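Local structure of ssDNA binding protein (Aeropyrum pernix, 4PSN) at residues E121-V126 and V194-S199; V148-I152 and V213-L219; L156-V162 and R176-E182. The protein probably binds single-stranded DNA, which a tunnel system formed between its subunits is thought to entrap. All blocks are in the same frame, centred on the assembly; numbering follows the deposited sequence.

Contact 1: E121-V126 and V194-S199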
loop_
_atom_site.group_PDB
_atom_site.type_symbol
_atom_site.label_atom_id
_atom_site.label_comp_id
_atom_site.label_asym_id
_atom_site.label_seq_id
_atom_site.Cartn_x
_atom_site.Cartn_y
_atom_site.Cartn_z
ATOM N N GLU C 121 -6.116 -7.841 33.471
ATOM C CA GLU C 121 -5.959 -6.398 33.426
ATOM C C GLU C 121 -4.482 -6.043 33.219
ATOM O O GLU C 121 -3.604 -6.707 33.771
ATOM C CB GLU C 121 -6.465 -5.848 34.754
ATOM C CG GLU C 121 -6.450 -4.358 34.921
ATOM C CD GLU C 121 -7.101 -3.951 36.226
ATOM O OE1 GLU C 121 -6.374 -3.748 37.225
ATOM O OE2 GLU C 121 -8.347 -3.842 36.250
ATOM N N ILE C 122 -4.197 -5.036 32.392
ATOM C CA ILE C 122 -2.809 -4.589 32.228
ATOM C C ILE C 122 -2.377 -3.862 33.513
ATOM O O ILE C 122 -3.084 -2.975 33.990
ATOM C CB ILE C 122 -2.639 -3.598 31.055
ATOM C CG1 ILE C 122 -3.164 -4.204 29.752
ATOM C CG2 ILE C 122 -1.152 -3.202 30.916
ATOM C CD1 ILE C 122 -3.281 -3.203 28.614
ATOM N N ARG C 123 -1.236 -4.239 34.075
ATOM C CA ARG C 123 -0.767 -3.601 35.305
ATOM C C ARG C 123 0.232 -2.491 35.008
ATOM O O ARG C 123 1.343 -2.763 34.589
ATOM C CB ARG C 123 -0.123 -4.621 36.252
ATOM C CG ARG C 123 0.131 -4.060 37.658
ATOM C CD ARG C 123 -1.132 -3.954 38.482
ATOM N NE ARG C 123 -0.931 -3.084 39.648
ATOM C CZ ARG C 123 -1.904 -2.644 40.434
ATOM N NH1 ARG C 123 -3.167 -2.987 40.174
ATOM N NH2 ARG C 123 -1.624 -1.838 41.463
ATOM N N PHE C 124 -0.169 -1.248 35.252
ATOM C CA PHE C 124 0.703 -0.105 35.071
ATOM C C PHE C 124 1.214 0.361 36.430
ATOM O O PHE C 124 0.582 0.115 37.463
ATOM C CB PHE C 124 -0.060 1.051 34.386
ATOM C CG PHE C 124 -0.518 0.734 32.971
ATOM C CD1 PHE C 124 0.391 0.722 31.919
ATOM C CD2 PHE C 124 -1.853 0.452 32.698
ATOM C CE1 PHE C 124 -0.015 0.446 30.612
ATOM C CE2 PHE C 124 -2.270 0.157 31.390
ATOM C CZ PHE C 124 -1.346 0.152 30.347
ATOM N N THR C 125 2.364 1.027 36.426
ATOM C CA THR C 125 2.851 1.747 37.604
ATOM C C THR C 125 3.011 3.226 37.216
ATOM O O THR C 125 2.924 3.567 36.049
ATOM C CB THR C 125 4.186 1.169 38.104
ATOM O OG1 THR C 125 5.193 1.324 37.094
ATOM C CG2 THR C 125 4.039 -0.333 38.459
ATOM N N VAL C 126 3.227 4.105 38.180
ATOM C CA VAL C 126 3.340 5.527 37.883
ATOM C C VAL C 126 4.425 6.145 38.729
ATOM O O VAL C 126 4.822 5.588 39.759
ATOM C CB VAL C 126 2.034 6.315 38.180
ATOM C CG1 VAL C 126 0.876 5.815 37.314
ATOM C CG2 VAL C 126 1.693 6.252 39.656
ATOM N N VAL C 194 -4.770 3.381 38.647
ATOM C CA VAL C 194 -4.358 3.611 37.262
ATOM C C VAL C 194 -4.668 2.419 36.368
ATOM O O VAL C 194 -5.207 2.594 35.276
ATOM C CB VAL C 194 -2.872 4.052 37.114
ATOM C CG1 VAL C 194 -1.918 2.954 37.569
ATOM C CG2 VAL C 194 -2.576 4.413 35.659
ATOM N N SER C 195 -4.372 1.211 36.841
ATOM C CA SER C 195 -4.598 0.015 36.040
ATOM C C SER C 195 -6.102 -0.228 35.832
ATOM O O SER C 195 -6.544 -0.561 34.742
ATOM C CB SER C 195 -3.958 -1.208 36.706
ATOM O OG SER C 195 -2.572 -1.001 36.951
ATOM N N ARG C 196 -6.876 -0.081 36.897
ATOM C CA ARG C 196 -8.330 -0.200 36.817
ATOM C C ARG C 196 -8.930 0.830 35.840
ATOM O O ARG C 196 -9.799 0.511 35.030
ATOM C CB ARG C 196 -8.918 -0.037 38.221
ATOM C CG ARG C 196 -10.409 0.270 38.294
ATOM C CD ARG C 196 -11.234 -0.898 37.799
ATOM N NE ARG C 196 -10.423 -2.110 37.746
ATOM C CZ ARG C 196 -10.654 -3.206 38.462
ATOM N NH1 ARG C 196 -9.850 -4.256 38.358
ATOM N NH2 ARG C 196 -11.695 -3.262 39.284
ATOM N N LEU C 197 -8.447 2.063 35.902
ATOM C CA LEU C 197 -8.945 3.098 35.009
ATOM C C LEU C 197 -8.661 2.777 33.547
ATOM O O LEU C 197 -9.531 2.941 32.688
ATOM C CB LEU C 197 -8.366 4.453 35.395
ATOM C CG LEU C 197 -8.952 5.039 36.679
ATOM C CD1 LEU C 197 -8.138 6.236 37.157
ATOM C CD2 LEU C 197 -10.416 5.422 36.476
ATOM N N PHE C 198 -7.456 2.301 33.256
ATOM C CA PHE C 198 -7.096 2.034 31.871
ATOM C C PHE C 198 -7.746 0.779 31.303
ATOM O O PHE C 198 -7.781 0.601 30.083
ATOM C CB PHE C 198 -5.570 1.998 31.688
ATOM C CG PHE C 198 -4.982 3.350 31.364
ATOM C CD1 PHE C 198 -4.895 3.779 30.046
ATOM C CD2 PHE C 198 -4.559 4.201 32.375
ATOM C CE1 PHE C 198 -4.372 5.025 29.730
ATOM C CE2 PHE C 198 -4.039 5.471 32.076
ATOM C CZ PHE C 198 -3.946 5.882 30.749
ATOM N N SER C 199 -8.265 -0.087 32.175
ATOM C CA SER C 199 -9.017 -1.258 31.706
ATOM C C SER C 199 -10.316 -0.860 30.982
ATOM O O SER C 199 -10.937 -1.672 30.314
ATOM C CB SER C 199 -9.337 -2.202 32.874
ATOM O OG SER C 199 -10.401 -1.683 33.650
HETATM O O HOH W 1 -5.134 -1.489 32.815
#
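R123 and S195 bring their CA atoms to within 5.3 Å where the chain entering strand 125-131 runs past the late turns of helix 186-198. The S195 hydroxyl points into this approach. Its OG accepts the backbone N-H of F124, with N to OG 3.0 Å and a fairly straight 155° at the hydrogen, and also lies over one face of the R123 guanidinium. Beside it, a water donates to both I122 O and S195 O, tying the extended chain to a helix carbonyl that already accepts from S199 N. E121 reaches the helix with a straight arm: CG is anti to the backbone N (chi1 -178°), and OE2 meets R196 NH1 at 2.6 Å in a salt bridge, near the guanidinium plane and from the syn side of the carboxylate. A weak second bond runs from R196 NE to the same OE2. The two flat groups are turned almost perpendicular to one another, 78° apart. Inward of these polar links, helix 186-198 packs on one face of the six-stranded antiparallel sheet of the C-terminal domain, and F124 takes part in this core with I141 and V166. F124 CE2 touches F198 CB at 3.8 Å, the rings lying obliquely with centroids 5.5 Å apart, while I122 CG2 lies over one face of the F124 ring, near its rim. Further along the strand, V126 and V194 meet tip to tip, CG1 to CG1 at 4.0 Å.

Contact 2: V148-I152 and V213-L219; sequences VGALI and VNEILSL
V213 touches G149 and A150 where helix 206-218 lies across strand 146-155, a helix-on-sheet packing in which the axes of the short segments approach to 7.6 Å, their directions 54° apart. The contact across these segments is entirely apolar. V213 rests both methyls on the G149-A150 backbone: its CG2 packs against G149 CA at 3.8 Å, while CG1, anti to its own backbone N (chi1 173°), also comes up to the A150 methyl. G149 belongs to a classic beta bulge with V148, both facing I141 of the next strand. E215 takes no part against the strand; its OE1 makes a salt bridge with R163 of the third subunit, another copy of this protein. I216 returns to the sheet and is the residue most buried by this contact. Its CG2 lies 3.8 Å from A150 CB, and its extended other branch carries CD1 to I152 CG2, also at 3.8 Å, the two isoleucines crossing obliquely. With V138 of strand 137-143 touching it as well, I216 bridges two strands. Cut back to an alanine, this position is likely to leave a gap between helix and sheet, over A150 CB and I152 CG2, and to lose the touch on V138. L217 follows at the margin, placing CD2 4.0 Å from A150 CB, so three helix residues meet that small methyl. L219 comes last, beside R176 of the third subunit; its side chain crosses I152 at about a right angle, CD1 to CD1 at 4.0 Å.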
loop_
_atom_site.group_PDB
_atom_site.type_symbol
_atom_site.label_atom_id
_atom_site.label_comp_id
_atom_site.label_asym_id
_atom_site.label_seq_id
_atom_site.Cartn_x
_atom_site.Cartn_y
_atom_site.Cartn_z
ATOM N N VAL C 148 5.772 4.683 29.249
ATOM C CA VAL C 148 4.903 4.415 28.090
ATOM C C VAL C 148 3.785 5.465 27.987
ATOM O O VAL C 148 2.992 5.450 27.045
ATOM C CB VAL C 148 4.271 2.995 28.147
ATOM C CG1 VAL C 148 5.350 1.888 28.032
ATOM C CG2 VAL C 148 3.431 2.844 29.435
ATOM N N GLY C 149 3.725 6.388 28.934
ATOM C CA GLY C 149 2.603 7.319 28.922
ATOM C C GLY C 149 2.584 8.349 30.026
ATOM O O GLY C 149 3.567 8.548 30.731
ATOM N N ALA C 150 1.443 9.013 30.179
ATOM C CA ALA C 150 1.299 10.056 31.178
ATOM C C ALA C 150 -0.153 10.211 31.569
ATOM O O ALA C 150 -1.056 9.891 30.795
ATOM C CB ALA C 150 1.841 11.399 30.660
ATOM N N LEU C 151 -0.360 10.752 32.760
ATOM C CA LEU C 151 -1.684 10.898 33.303
ATOM C C LEU C 151 -1.699 12.273 33.912
ATOM O O LEU C 151 -0.698 12.702 34.455
ATOM C CB LEU C 151 -1.836 9.861 34.404
ATOM C CG LEU C 151 -3.176 9.756 35.084
ATOM C CD1 LEU C 151 -3.863 8.530 34.548
ATOM C CD2 LEU C 151 -2.958 9.639 36.567
ATOM N N ILE C 152 -2.825 12.965 33.839
ATOM C CA ILE C 152 -2.925 14.248 34.510
ATOM C C ILE C 152 -4.151 14.267 35.403
ATOM O O ILE C 152 -5.237 13.856 35.008
ATOM C CB ILE C 152 -2.942 15.428 33.505
ATOM C CG1 ILE C 152 -3.077 16.765 34.244
ATOM C CG2 ILE C 152 -4.068 15.255 32.466
ATOM C CD1 ILE C 152 -2.726 17.958 33.339
ATOM N N VAL C 213 0.092 12.217 25.398
ATOM C CA VAL C 213 1.218 12.081 26.321
ATOM C C VAL C 213 2.098 13.329 26.263
ATOM O O VAL C 213 2.431 13.918 27.291
ATOM C CB VAL C 213 2.039 10.806 26.002
ATOM C CG1 VAL C 213 3.329 10.727 26.846
ATOM C CG2 VAL C 213 1.183 9.577 26.206
ATOM N N ASN C 214 2.466 13.746 25.057
ATOM C CA ASN C 214 3.303 14.937 24.900
ATOM C C ASN C 214 2.654 16.220 25.402
ATOM O O ASN C 214 3.314 17.047 26.025
ATOM C CB ASN C 214 3.744 15.110 23.441
ATOM C CG ASN C 214 4.852 14.146 23.057
ATOM O OD1 ASN C 214 5.575 13.636 23.921
ATOM N ND2 ASN C 214 4.995 13.892 21.759
ATOM N N GLU C 215 1.367 16.388 25.130
ATOM C CA GLU C 215 0.679 17.589 25.573
ATOM C C GLU C 215 0.608 17.611 27.099
ATOM O O GLU C 215 0.697 18.669 27.715
ATOM C CB GLU C 215 -0.732 17.695 25.004
ATOM C CG GLU C 215 -1.453 18.941 25.523
ATOM C CD GLU C 215 -2.885 19.087 25.022
ATOM O OE1 GLU C 215 -3.329 18.245 24.208
ATOM O OE2 GLU C 215 -3.566 20.053 25.449
ATOM N N ILE C 216 0.432 16.444 27.704
ATOM C CA ILE C 216 0.412 16.376 29.164
ATOM C C ILE C 216 1.800 16.635 29.730
ATOM O O ILE C 216 1.967 17.407 30.655
ATOM C CB ILE C 216 -0.074 15.004 29.664
ATOM C CG1 ILE C 216 -1.570 14.837 29.400
ATOM C CG2 ILE C 216 0.264 14.846 31.149
ATOM C CD1 ILE C 216 -2.104 13.456 29.818
ATOM N N LEU C 217 2.817 15.979 29.194
ATOM C CA LEU C 217 4.154 16.223 29.721
ATOM C C LEU C 217 4.620 17.680 29.532
ATOM O O LEU C 217 5.347 18.213 30.368
ATOM C CB LEU C 217 5.168 15.224 29.143
ATOM C CG LEU C 217 4.952 13.779 29.598
ATOM C CD1 LEU C 217 5.893 12.845 28.873
ATOM C CD2 LEU C 217 5.098 13.642 31.142
ATOM N N SER C 218 4.192 18.321 28.448
ATOM C CA SER C 218 4.589 19.705 28.180
ATOM C C SER C 218 4.027 20.688 29.214
ATOM O O SER C 218 4.557 21.783 29.384
ATOM C CB SER C 218 4.181 20.139 26.761
ATOM O OG SER C 218 2.787 20.376 26.682
ATOM N N LEU C 219 2.961 20.301 29.904
ATOM C CA LEU C 219 2.349 21.188 30.893
ATOM C C LEU C 219 3.145 21.252 32.179
ATOM O O LEU C 219 2.913 22.127 33.007
ATOM C CB LEU C 219 0.925 20.745 31.218
ATOM C CG LEU C 219 -0.016 20.825 30.032
ATOM C CD1 LEU C 219 -1.383 20.244 30.383
ATOM C CD2 LEU C 219 -0.123 22.283 29.628
#

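Contact 3: L156-V162 and R176-E182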
loop_
_atom_site.group_PDB
_atom_site.type_symbol
_atom_site.label_atom_id
_atom_site.label_comp_id
_atom_site.label_asym_id
_atom_site.label_seq_id
_atom_site.Cartn_x
_atom_site.Cartn_y
_atom_site.Cartn_z
ATOM N N LEU C 156 -10.416 18.519 42.392
ATOM C CA LEU C 156 -11.579 19.376 42.523
ATOM C C LEU C 156 -11.787 19.576 44.019
ATOM O O LEU C 156 -10.873 19.983 44.725
ATOM C CB LEU C 156 -12.791 18.727 41.865
ATOM C CG LEU C 156 -12.572 18.380 40.386
ATOM C CD1 LEU C 156 -13.674 17.474 39.839
ATOM C CD2 LEU C 156 -12.424 19.646 39.544
ATOM N N ASN C 157 -12.972 19.267 44.514
ATOM C CA ASN C 157 -13.241 19.409 45.946
ATOM C C ASN C 157 -13.754 18.066 46.445
ATOM O O ASN C 157 -14.934 17.772 46.317
ATOM C CB ASN C 157 -14.253 20.554 46.179
ATOM C CG ASN C 157 -14.587 20.774 47.666
ATOM O OD1 ASN C 157 -13.951 20.209 48.558
ATOM N ND2 ASN C 157 -15.610 21.590 47.926
ATOM N N GLY C 158 -12.851 17.237 46.968
ATOM C CA GLY C 158 -13.180 15.874 47.374
ATOM C C GLY C 158 -13.232 14.937 46.181
ATOM O O GLY C 158 -13.557 13.747 46.290
ATOM N N GLU C 159 -12.924 15.490 45.016
ATOM C CA GLU C 159 -12.991 14.733 43.779
ATOM C C GLU C 159 -11.825 15.129 42.892
ATOM O O GLU C 159 -11.098 16.073 43.200
ATOM C CB GLU C 159 -14.289 15.056 43.034
ATOM C CG GLU C 159 -15.558 14.682 43.758
ATOM C CD GLU C 159 -16.788 14.933 42.906
ATOM O OE1 GLU C 159 -17.197 16.111 42.779
ATOM O OE2 GLU C 159 -17.338 13.952 42.348
ATOM N N ALA C 160 -11.675 14.433 41.768
ATOM C CA ALA C 160 -10.656 14.808 40.799
ATOM C C ALA C 160 -11.078 14.392 39.392
ATOM O O ALA C 160 -11.809 13.426 39.218
ATOM C CB ALA C 160 -9.302 14.162 41.162
ATOM N N LEU C 161 -10.599 15.128 38.398
ATOM C CA LEU C 161 -10.687 14.699 37.014
ATOM C C LEU C 161 -9.370 14.026 36.646
ATOM O O LEU C 161 -8.293 14.532 36.982
ATOM C CB LEU C 161 -10.898 15.909 36.120
ATOM C CG LEU C 161 -12.133 16.733 36.467
ATOM C CD1 LEU C 161 -12.200 17.981 35.608
ATOM C CD2 LEU C 161 -13.383 15.904 36.285
ATOM N N VAL C 162 -9.460 12.894 35.955
ATOM C CA VAL C 162 -8.285 12.156 35.545
ATOM C C VAL C 162 -8.380 11.897 34.050
ATOM O O VAL C 162 -9.438 11.528 33.551
ATOM C CB VAL C 162 -8.217 10.798 36.258
ATOM C CG1 VAL C 162 -6.953 10.072 35.856
ATOM C CG2 VAL C 162 -8.248 11.004 37.771
ATOM N N ARG C 176 -11.584 12.076 30.026
ATOM C CA ARG C 176 -11.930 12.756 31.272
ATOM C C ARG C 176 -12.829 11.883 32.156
ATOM O O ARG C 176 -13.900 11.436 31.749
ATOM C CB ARG C 176 -12.588 14.115 31.019
ATOM C CG ARG C 176 -12.860 14.863 32.325
ATOM C CD ARG C 176 -13.837 16.032 32.175
ATOM N NE ARG C 176 -13.179 17.236 31.680
ATOM C CZ ARG C 176 -13.660 18.464 31.832
ATOM N NH1 ARG C 176 -12.989 19.498 31.347
ATOM N NH2 ARG C 176 -14.809 18.657 32.476
ATOM N N THR C 177 -12.373 11.626 33.371
ATOM C CA THR C 177 -13.096 10.751 34.272
ATOM C C THR C 177 -13.108 11.411 35.635
ATOM O O THR C 177 -12.061 11.820 36.139
ATOM C CB THR C 177 -12.388 9.380 34.377
ATOM O OG1 THR C 177 -12.303 8.791 33.078
ATOM C CG2 THR C 177 -13.147 8.446 35.299
ATOM N N ARG C 178 -14.284 11.519 36.241
ATOM C CA ARG C 178 -14.375 12.158 37.547
ATOM C C ARG C 178 -14.438 11.101 38.626
ATOM O O ARG C 178 -15.226 10.170 38.534
ATOM C CB ARG C 178 -15.571 13.106 37.631
ATOM C CG ARG C 178 -15.713 13.773 38.996
ATOM C CD ARG C 178 -16.587 15.036 38.936
ATOM N NE ARG C 178 -17.841 14.795 38.229
ATOM C CZ ARG C 178 -18.982 14.437 38.811
ATOM N NH1 ARG C 178 -19.044 14.280 40.131
ATOM N NH2 ARG C 178 -20.066 14.240 38.070
ATOM N N VAL C 179 -13.598 11.246 39.649
ATOM C CA VAL C 179 -13.478 10.215 40.679
ATOM C C VAL C 179 -13.498 10.875 42.044
ATOM O O VAL C 179 -13.138 12.049 42.183
ATOM C CB VAL C 179 -12.163 9.404 40.534
ATOM C CG1 VAL C 179 -12.118 8.688 39.194
ATOM C CG2 VAL C 179 -10.943 10.316 40.690
ATOM N N GLN C 180 -13.918 10.123 43.053
ATOM C CA GLN C 180 -13.957 10.650 44.415
ATOM C C GLN C 180 -12.639 10.356 45.114
ATOM O O GLN C 180 -12.202 9.211 45.159
ATOM C CB GLN C 180 -15.102 10.016 45.206
ATOM C CG GLN C 180 -15.407 10.754 46.517
ATOM C CD GLN C 180 -16.567 10.147 47.286
ATOM O OE1 GLN C 180 -17.038 9.056 46.966
ATOM N NE2 GLN C 180 -17.035 10.855 48.306
ATOM N N VAL C 181 -12.009 11.389 45.658
ATOM C CA VAL C 181 -10.724 11.240 46.321
ATOM C C VAL C 181 -10.325 12.537 47.039
ATOM O O VAL C 181 -10.464 13.632 46.474
ATOM C CB VAL C 181 -9.635 10.875 45.289
ATOM C CG1 VAL C 181 -9.524 11.967 44.256
ATOM C CG2 VAL C 181 -8.282 10.645 45.983
ATOM N N GLU C 182 -9.827 12.425 48.270
ATOM C CA GLU C 182 -9.285 13.595 48.979
ATOM C C GLU C 182 -7.927 14.012 48.402
ATOM O O GLU C 182 -7.151 13.157 47.979
ATOM C CB GLU C 182 -9.173 13.331 50.485
ATOM C CG GLU C 182 -10.518 13.110 51.179
ATOM C CD GLU C 182 -11.476 14.283 51.006
ATOM O OE1 GLU C 182 -11.011 15.416 50.732
ATOM O OE2 GLU C 182 -12.700 14.071 51.142
HETATM O O HOH W 2 -13.946 12.899 48.869
HETATM O O HOH W 3 -9.280 15.882 45.499
#
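G158 O is gripped twice, by the backbone N-H of V181 (O to N 2.9 Å) and by a water 2.7 Å away that also donates to E182 OE2. The V181 N-H comes from well above the carbonyl plane, 43° out of it, as the strands leave regular pairing here. A second water spans E159 O and V181 O. From E159 onward the pairing is regular: A160 with V179 and V162 with T177 are hydrogen-bonded pairs, each closed by two N-H to O bonds, and A160 N to V179 O measures 2.8 Å. On one face, E159 and R178 sit diagonally across the strands. With CG anti to the carbonyl carbon (chi1 -63°), E159 brings OE2 to 2.8 Å from R178 NH1, in the guanidinium plane, while the carboxylate and guanidinium planes are 84° apart. The other terminal nitrogen, NH2, pairs with D133 of the third subunit, so R178 joins two acids. L161 shares this face: CD2 rests on R178 CB at 3.8 Å, and CD1 lies over one face of the R176 guanidinium, whose salt bridge goes to D136 of the third subunit. On the face of A160, V162, T177 and V179, apolar contacts dominate: V162 meets V179 at about a right angle, and A160 CB lies 3.8 Å from CG1 of V181, just beyond the strand. V179 and V181 touch F189 of helix 186-198. Strands 159-166 and 172-180, consecutive in the chain and paired antiparallel, form a beta hairpin.

All three contacts belong to the C-terminal domain and share its six-stranded antiparallel sheet, their centres 16 to 18 Å apart. Contact 3 is a hairpin within the sheet, nested in the chain between the segments of both others; contacts 1 and 2 cross, since their segments alternate in sequence. Helix 186-198 of contact 1 and helix 206-218 of contact 2 pack on opposite faces of the sheet. L151 of contact 2, pointing away from helix 206-218, touches both other contacts, its CD1 meeting F198 CE2 at 3.9 Å and V162 CG1 at 3.7 Å. Contacts 2 and 3 both touch the third subunit, and I122 of contact 1 packs on R52 of the second, so the domain takes part in the four-chain assembly.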